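Local structure of type-iv like pilin ttha1219 (Thermus thermophilus, 5G24) at residues R66-A71 / L164-A169; G85-E90 / E103-G108. The protein is a type IV pilin-like protein, probably of the outer membrane, that may serve as a subunit of, or accessory to, a pilus-like filament. All blocks are in the same frame, centred on the assembly; numbering follows the deposited sequence.

Both interactions belong to the same antiparallel sheet and lie on the same side of the chain's centre, about 12 Å apart between their centres. Interaction 1 joins the start of strand 69-75 to the end of strand 160-164 and is partly buried. Interaction 2 pairs strands 82-88 and 104-112 and is buried. Strands 69-75 and 82-88 are sheet neighbours, and A71 O probably accepts a hydrogen bond from W86 N. R66 and E90 form a salt bridge between the sites, though its modelled length is doubtfully short. Interaction 1 has one bridge and light packing around L164. Interaction 2 is a longer ladder, with a CH-pi contact on one face and W86 against G106 on the other.

Interaction 1 of 2, residues R66-A71 / L164-A169; sequences RLTGQA and LRPEGA
G69 and L164 hold the two segments together through a pair of backbone hydrogen bonds. G69 N donates to L164 O at 2.8 Å, and L164 N donates back to G69 O at 2.8 Å. Both are nearly straight, at 169° and 176° at the hydrogen. This is an antiparallel hydrogen-bonded pair, formed where strand 69-75 begins and strand 160-164 ends in the pilin sheet. At the backbone angles of G69 a CB would be jammed against the carbonyl O of T68, which calls for glycine. After L164 the chain turns back, with R165 N bonded to G168 O.

The L164 side chain does most of the packing. L164 CG stands anti to its own carbonyl carbon (chi1 -56°), and the branch reaches L67 and A71. L164 CD1 lies 3.4 Å from L67 O. It also packs against A71 CB. The L67 side chain adds a looser apolar contact and also touches W86. Putting an alanine at L164 would probably open a gap beside A71 and L67, while the two backbone bonds could remain.

T68, R165 and P166 lie at the exposed side of the contact. The T68 methyl, CG2, packs against L164 O. P166 CD lies over one face of the R165 guanidinium, near its rim. The R165 chain bends at chi2 and chi3 and returns toward T68, where R165 NH1 comes to 3.3 Å from T68 CG2.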
ATOM      1  N   ARG A  66     -15.510   5.684  14.455  1.00 54.84           N
ATOM      2  CA  ARG A  66     -15.899   6.694  15.442  1.00 59.46           C
ATOM      3  C   ARG A  66     -16.894   7.712  14.824  1.00 59.98           C
ATOM      4  O   ARG A  66     -16.992   8.873  15.271  1.00 62.87           O
ATOM      5  CB  ARG A  66     -14.621   7.391  16.047  1.00 61.32           C
ATOM      6  CG  ARG A  66     -14.582   7.274  17.520  1.00 66.21           C
ATOM      7  CD  ARG A  66     -13.296   7.722  18.226  1.00 70.24           C
ATOM      8  NE  ARG A  66     -13.631   8.465  19.510  1.00 74.57           N
ATOM      9  CZ  ARG A  66     -12.843   8.587  20.594  1.00 78.59           C
ATOM     10  NH1 ARG A  66     -11.603   8.063  20.611  1.00 77.83           N
ATOM     11  NH2 ARG A  66     -13.285   9.253  21.687  1.00 81.42           N
ATOM     12  N   LEU A  67     -17.610   7.259  13.804  1.00 56.69           N
ATOM     13  CA  LEU A  67     -18.467   8.109  13.011  1.00 56.78           C
ATOM     14  C   LEU A  67     -19.909   7.815  13.346  1.00 57.30           C
ATOM     15  O   LEU A  67     -20.271   6.656  13.595  1.00 55.79           O
ATOM     16  CB  LEU A  67     -18.247   7.794  11.539  1.00 55.53           C
ATOM     17  CG  LEU A  67     -18.835   8.789  10.521  1.00 56.68           C
ATOM     18  CD1 LEU A  67     -17.787   9.821  10.138  1.00 56.89           C
ATOM     19  CD2 LEU A  67     -19.297   8.058   9.263  1.00 55.00           C
ATOM     20  N   THR A  68     -20.712   8.865  13.315  1.00 58.46           N
ATOM     21  CA  THR A  68     -22.154   8.781  13.245  1.00 59.69           C
ATOM     22  C   THR A  68     -22.583   9.357  11.882  1.00 58.77           C
ATOM     23  O   THR A  68     -22.069  10.378  11.465  1.00 59.48           O
ATOM     24  CB  THR A  68     -22.835   9.560  14.392  1.00 63.76           C
ATOM     25  OG1 THR A  68     -22.282   9.120  15.627  1.00 65.76           O
ATOM     26  CG2 THR A  68     -24.374   9.354  14.425  1.00 64.77           C
ATOM     27  N   GLY A  69     -23.565   8.726  11.231  1.00 57.39           N
ATOM     28  CA  GLY A  69     -24.092   9.199   9.958  1.00 56.39           C
ATOM     29  C   GLY A  69     -23.703   8.237   8.884  1.00 53.11           C
ATOM     30  O   GLY A  69     -23.418   7.080   9.178  1.00 50.73           O
ATOM     31  N   GLN A  70     -23.625   8.740   7.652  1.00 53.00           N
ATOM     32  CA  GLN A  70     -23.349   7.910   6.461  1.00 51.82           C
ATOM     33  C   GLN A  70     -21.858   7.506   6.320  1.00 49.32           C
ATOM     34  O   GLN A  70     -21.002   8.371   6.252  1.00 49.70           O
ATOM     35  CB  GLN A  70     -23.780   8.618   5.184  1.00 54.09           C
ATOM     36  CG  GLN A  70     -23.722   7.721   3.933  1.00 53.96           C
ATOM     37  CD  GLN A  70     -24.179   8.478   2.701  1.00 56.77           C
ATOM     38  OE1 GLN A  70     -23.411   9.209   2.086  1.00 58.15           O
ATOM     39  NE2 GLN A  70     -25.464   8.321   2.345  1.00 59.50           N
ATOM     40  N   ALA A  71     -21.583   6.202   6.347  1.00 46.08           N
ATOM     41  CA  ALA A  71     -20.238   5.682   6.509  1.00 43.89           C
ATOM     42  C   ALA A  71     -19.755   4.994   5.288  1.00 41.70           C
ATOM     43  O   ALA A  71     -18.570   4.911   5.079  1.00 40.10           O
ATOM     44  CB  ALA A  71     -20.171   4.700   7.671  1.00 44.59           C
ATOM     45  N   LEU A 164     -24.422   4.776  10.340  1.00 58.33           N
ATOM     46  CA  LEU A 164     -24.078   4.480  11.748  1.00 60.18           C
ATOM     47  C   LEU A 164     -24.817   5.386  12.690  1.00 63.00           C
ATOM     48  O   LEU A 164     -24.928   6.592  12.441  1.00 64.07           O
ATOM     49  CB  LEU A 164     -22.592   4.631  12.043  1.00 59.66           C
ATOM     50  CG  LEU A 164     -21.705   3.793  11.151  1.00 58.25           C
ATOM     51  CD1 LEU A 164     -20.218   4.025  11.463  1.00 57.85           C
ATOM     52  CD2 LEU A 164     -22.057   2.321  11.243  1.00 57.92           C
ATOM     53  N   ARG A 165     -25.309   4.759  13.762  1.00 64.67           N
ATOM     54  CA  ARG A 165     -25.816   5.398  14.958  1.00 66.83           C
ATOM     55  C   ARG A 165     -24.994   4.837  16.118  1.00 66.50           C
ATOM     56  O   ARG A 165     -24.304   3.825  15.986  1.00 64.08           O
ATOM     57  CB  ARG A 165     -27.278   5.072  15.183  1.00 69.65           C
ATOM     58  CG  ARG A 165     -28.191   5.491  14.037  1.00 70.52           C
ATOM     59  CD  ARG A 165     -28.218   7.020  13.846  1.00 73.62           C
ATOM     60  NE  ARG A 165     -28.568   7.715  15.107  1.00 78.08           N
ATOM     61  CZ  ARG A 165     -28.269   8.983  15.416  1.00 81.01           C
ATOM     62  NH1 ARG A 165     -27.623   9.769  14.562  1.00 82.38           N
ATOM     63  NH2 ARG A 165     -28.612   9.479  16.589  1.00 83.61           N
ATOM     64  N   PRO A 166     -25.041   5.498  17.272  1.00 69.68           N
ATOM     65  CA  PRO A 166     -24.318   4.974  18.422  1.00 70.49           C
ATOM     66  C   PRO A 166     -24.719   3.530  18.786  1.00 70.87           C
ATOM     67  O   PRO A 166     -23.833   2.723  19.018  1.00 69.86           O
ATOM     68  CB  PRO A 166     -24.700   5.943  19.503  1.00 74.72           C
ATOM     69  CG  PRO A 166     -24.881   7.245  18.778  1.00 74.89           C
ATOM     70  CD  PRO A 166     -25.540   6.869  17.501  1.00 72.14           C
ATOM     71  N   GLU A 167     -26.026   3.213  18.777  1.00 72.09           N
ATOM     72  CA  GLU A 167     -26.523   1.823  18.958  1.00 71.68           C
ATOM     73  C   GLU A 167     -25.871   0.830  17.956  1.00 69.47           C
ATOM     74  O   GLU A 167     -25.510  -0.272  18.319  1.00 69.96           O
ATOM     75  CB  GLU A 167     -28.069   1.737  18.884  1.00 73.40           C
ATOM     76  CG  GLU A 167     -28.775   2.244  17.621  1.00 71.42           C
ATOM     77  CD  GLU A 167     -29.112   3.740  17.665  1.00 73.59           C
ATOM     78  OE1 GLU A 167     -28.475   4.502  18.447  1.00 73.26           O
ATOM     79  OE2 GLU A 167     -30.012   4.168  16.910  1.00 73.53           O
ATOM     80  N   GLY A 168     -25.675   1.252  16.711  1.00 67.77           N
ATOM     81  CA  GLY A 168     -24.981   0.455  15.706  1.00 64.20           C
ATOM     82  C   GLY A 168     -25.302   0.800  14.267  1.00 62.15           C
ATOM     83  O   GLY A 168     -25.823   1.861  13.933  1.00 63.14           O
ATOM     84  N   ALA A 169     -25.010  -0.155  13.414  1.00 59.92           N
ATOM     85  CA  ALA A 169     -24.914   0.063  11.978  1.00 58.33           C
ATOM     86  C   ALA A 169     -26.129  -0.457  11.220  1.00 58.17           C
ATOM     87  O   ALA A 169     -26.705  -1.475  11.597  1.00 59.72           O
ATOM     88  CB  ALA A 169     -23.683  -0.640  11.476  1.00 56.55           C
TER

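Interaction 2 of 2, residues G85-E90 / E103-G108; sequences GWFLCE and EVRGTG
R105 and F87 meet in the middle of this contact. R105 N donates to F87 O at 2.8 Å, and F87 N donates to R105 O at 3.0 Å. On the sheet face that carries both, R105 CB sits over one face of the F87 ring, 4.0 Å from its centroid, in a CH-pi contact. The two side chains lie side by side and point the same way, ring and guanidinium planes 60° apart. R105 CG, anti to its own carbonyl carbon (chi1 -57°), lies beside C89 SG. Matching bonds join G85 with T107. These two pairs, with the non-hydrogen-bonded pairs W86-G106 and L88-V104, make an antiparallel ladder between neighbouring strands of the pilin sheet. C89 N donates to E103 O at 2.8 Å and extends it past the strand ends.

W86 lies on the other face, with V104 and L88. W86 CD1 comes to 3.4 Å from G106 CA, where a side chain would clash with the indole. V104 CG2 meets L88 CD1 loosely.

Outside the pair, W86 NE1 donates to C126 O. T107 OG1 is hydrogen-bonded to W118 NE1 and to E59 OE2 of helix 35-61. C89 SG is tied to C97 by a disulfide.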
ATOM      1  N   GLY A  85     -16.454   5.922   1.274  1.00 40.30           N
ATOM      2  CA  GLY A  85     -16.459   5.695   2.705  1.00 41.09           C
ATOM      3  C   GLY A  85     -16.016   6.911   3.510  1.00 42.55           C
ATOM      4  O   GLY A  85     -15.302   7.762   3.019  1.00 42.34           O
ATOM      5  N   TRP A  86     -16.468   6.980   4.759  1.00 43.59           N
ATOM      6  CA  TRP A  86     -16.171   8.119   5.660  1.00 45.51           C
ATOM      7  C   TRP A  86     -15.786   7.630   7.035  1.00 47.35           C
ATOM      8  O   TRP A  86     -16.134   6.474   7.422  1.00 46.42           O
ATOM      9  CB  TRP A  86     -17.338   9.083   5.778  1.00 46.71           C
ATOM     10  CG  TRP A  86     -17.683   9.758   4.494  1.00 46.29           C
ATOM     11  CD1 TRP A  86     -17.298  10.993   4.092  1.00 47.60           C
ATOM     12  CD2 TRP A  86     -18.530   9.239   3.457  1.00 45.56           C
ATOM     13  NE1 TRP A  86     -17.829  11.277   2.855  1.00 47.62           N
ATOM     14  CE2 TRP A  86     -18.573  10.205   2.430  1.00 45.83           C
ATOM     15  CE3 TRP A  86     -19.187   8.030   3.277  1.00 44.83           C
ATOM     16  CZ2 TRP A  86     -19.296  10.025   1.243  1.00 45.89           C
ATOM     17  CZ3 TRP A  86     -19.877   7.812   2.072  1.00 45.71           C
ATOM     18  CH2 TRP A  86     -19.957   8.827   1.077  1.00 45.48           C
ATOM     19  N   PHE A  87     -14.954   8.437   7.714  1.00 48.85           N
ATOM     20  CA  PHE A  87     -14.423   8.055   9.020  1.00 51.72           C
ATOM     21  C   PHE A  87     -14.006   9.286   9.839  1.00 55.67           C
ATOM     22  O   PHE A  87     -13.687  10.333   9.249  1.00 54.75           O
ATOM     23  CB  PHE A  87     -13.297   7.029   8.908  1.00 50.91           C
ATOM     24  CG  PHE A  87     -12.075   7.504   8.167  1.00 53.43           C
ATOM     25  CD1 PHE A  87     -12.030   7.486   6.780  1.00 53.06           C
ATOM     26  CD2 PHE A  87     -10.951   7.999   8.861  1.00 56.61           C
ATOM     27  CE1 PHE A  87     -10.919   7.931   6.081  1.00 52.51           C
ATOM     28  CE2 PHE A  87      -9.819   8.452   8.171  1.00 56.16           C
ATOM     29  CZ  PHE A  87      -9.814   8.416   6.774  1.00 55.83           C
ATOM     30  N   LEU A  88     -13.956   9.138  11.167  1.00 57.38           N
ATOM     31  CA  LEU A  88     -13.380  10.182  12.020  1.00 61.95           C
ATOM     32  C   LEU A  88     -11.847  10.076  12.083  1.00 64.21           C
ATOM     33  O   LEU A  88     -11.304   9.016  12.346  1.00 61.92           O
ATOM     34  CB  LEU A  88     -13.962  10.109  13.429  1.00 63.97           C
ATOM     35  CG  LEU A  88     -13.754  11.345  14.304  1.00 68.93           C
ATOM     36  CD1 LEU A  88     -14.579  12.552  13.816  1.00 70.33           C
ATOM     37  CD2 LEU A  88     -14.053  11.069  15.780  1.00 71.25           C
ATOM     38  N   CYS A  89     -11.164  11.194  11.855  1.00 70.86           N
ATOM     39  CA  CYS A  89      -9.736  11.352  12.181  1.00 75.35           C
ATOM     40  C   CYS A  89      -9.490  11.609  13.643  1.00 81.70           C
ATOM     41  O   CYS A  89      -9.960  12.606  14.225  1.00 91.49           O
ATOM     42  CB  CYS A  89      -9.107  12.514  11.421  1.00 76.93           C
ATOM     43  SG  CYS A  89      -8.602  11.965   9.761  1.00 79.62           S
ATOM     44  N   GLU A  90      -8.743  10.710  14.254  1.00 85.00           N
ATOM     45  CA  GLU A  90      -8.008  11.028  15.492  1.00 90.16           C
ATOM     46  C   GLU A  90      -6.581  11.306  15.077  1.00 88.45           C
ATOM     47  O   GLU A  90      -5.903  10.379  14.595  1.00 81.30           O
ATOM     48  CB  GLU A  90      -8.044   9.847  16.468  1.00 93.78           C
ATOM     49  CG  GLU A  90      -9.372   9.652  17.187  1.00 97.70           C
ATOM     50  CD  GLU A  90      -9.405   8.391  18.041  1.00 99.39           C
ATOM     51  OE1 GLU A  90      -8.331   7.815  18.309  1.00101.45           O
ATOM     52  OE2 GLU A  90     -10.505   7.972  18.466  1.00 98.56           O
ATOM     53  N   GLU A 103     -11.567  15.453  12.918  1.00 89.86           N
ATOM     54  CA  GLU A 103     -12.597  15.725  11.882  1.00 86.19           C
ATOM     55  C   GLU A 103     -12.874  14.556  10.906  1.00 78.25           C
ATOM     56  O   GLU A 103     -12.113  13.634  10.827  1.00 72.39           O
ATOM     57  CB  GLU A 103     -12.221  16.993  11.086  1.00 89.19           C
ATOM     58  CG  GLU A 103     -11.186  16.903   9.939  1.00 89.42           C
ATOM     59  CD  GLU A 103      -9.736  16.553  10.359  1.00 91.72           C
ATOM     60  OE1 GLU A 103      -9.278  17.020  11.447  1.00 96.26           O
ATOM     61  OE2 GLU A 103      -9.017  15.857   9.559  1.00 87.95           O
ATOM     62  N   VAL A 104     -13.990  14.634  10.195  1.00 74.00           N
ATOM     63  CA  VAL A 104     -14.414  13.592   9.268  1.00 69.52           C
ATOM     64  C   VAL A 104     -13.703  13.661   7.930  1.00 67.62           C
ATOM     65  O   VAL A 104     -13.488  14.743   7.399  1.00 68.79           O
ATOM     66  CB  VAL A 104     -15.948  13.641   9.023  1.00 69.59           C
ATOM     67  CG1 VAL A 104     -16.396  12.632   7.960  1.00 64.58           C
ATOM     68  CG2 VAL A 104     -16.703  13.418  10.338  1.00 70.28           C
ATOM     69  N   ARG A 105     -13.373  12.480   7.402  1.00 63.24           N
ATOM     70  CA  ARG A 105     -12.743  12.329   6.111  1.00 63.39           C
ATOM     71  C   ARG A 105     -13.526  11.372   5.193  1.00 57.00           C
ATOM     72  O   ARG A 105     -14.055  10.376   5.649  1.00 54.05           O
ATOM     73  CB  ARG A 105     -11.362  11.699   6.234  1.00 67.93           C
ATOM     74  CG  ARG A 105     -10.390  12.442   7.129  1.00 76.04           C
ATOM     75  CD  ARG A 105      -9.703  13.616   6.456  1.00 79.43           C
ATOM     76  NE  ARG A 105      -9.038  13.183   5.222  1.00 79.54           N
ATOM     77  CZ  ARG A 105      -8.416  14.005   4.403  1.00 81.73           C
ATOM     78  NH1 ARG A 105      -8.327  15.310   4.689  1.00 86.24           N
ATOM     79  NH2 ARG A 105      -7.876  13.517   3.300  1.00 82.55           N
ATOM     80  N   GLY A 106     -13.525  11.697   3.914  1.00 52.03           N
ATOM     81  CA  GLY A 106     -14.122  10.856   2.903  1.00 49.72           C
ATOM     82  C   GLY A 106     -13.084  10.283   1.948  1.00 45.54           C
ATOM     83  O   GLY A 106     -12.151  10.935   1.575  1.00 44.79           O
ATOM     84  N   THR A 107     -13.256   9.039   1.595  1.00 42.43           N
ATOM     85  CA  THR A 107     -12.395   8.398   0.614  1.00 40.66           C
ATOM     86  C   THR A 107     -13.263   7.694  -0.451  1.00 39.05           C
ATOM     87  O   THR A 107     -14.347   7.240  -0.141  1.00 38.59           O
ATOM     88  CB  THR A 107     -11.362   7.503   1.313  1.00 39.57           C
ATOM     89  OG1 THR A 107     -10.427   7.084   0.364  1.00 39.55           O
ATOM     90  CG2 THR A 107     -11.974   6.282   1.947  1.00 39.08           C
ATOM     91  N   GLY A 108     -12.786   7.609  -1.696  1.00 38.21           N
ATOM     92  CA  GLY A 108     -13.481   6.873  -2.766  1.00 35.67           C
ATOM     93  C   GLY A 108     -12.591   6.191  -3.786  1.00 34.07           C
ATOM     94  O   GLY A 108     -11.431   6.550  -3.982  1.00 33.39           O
TER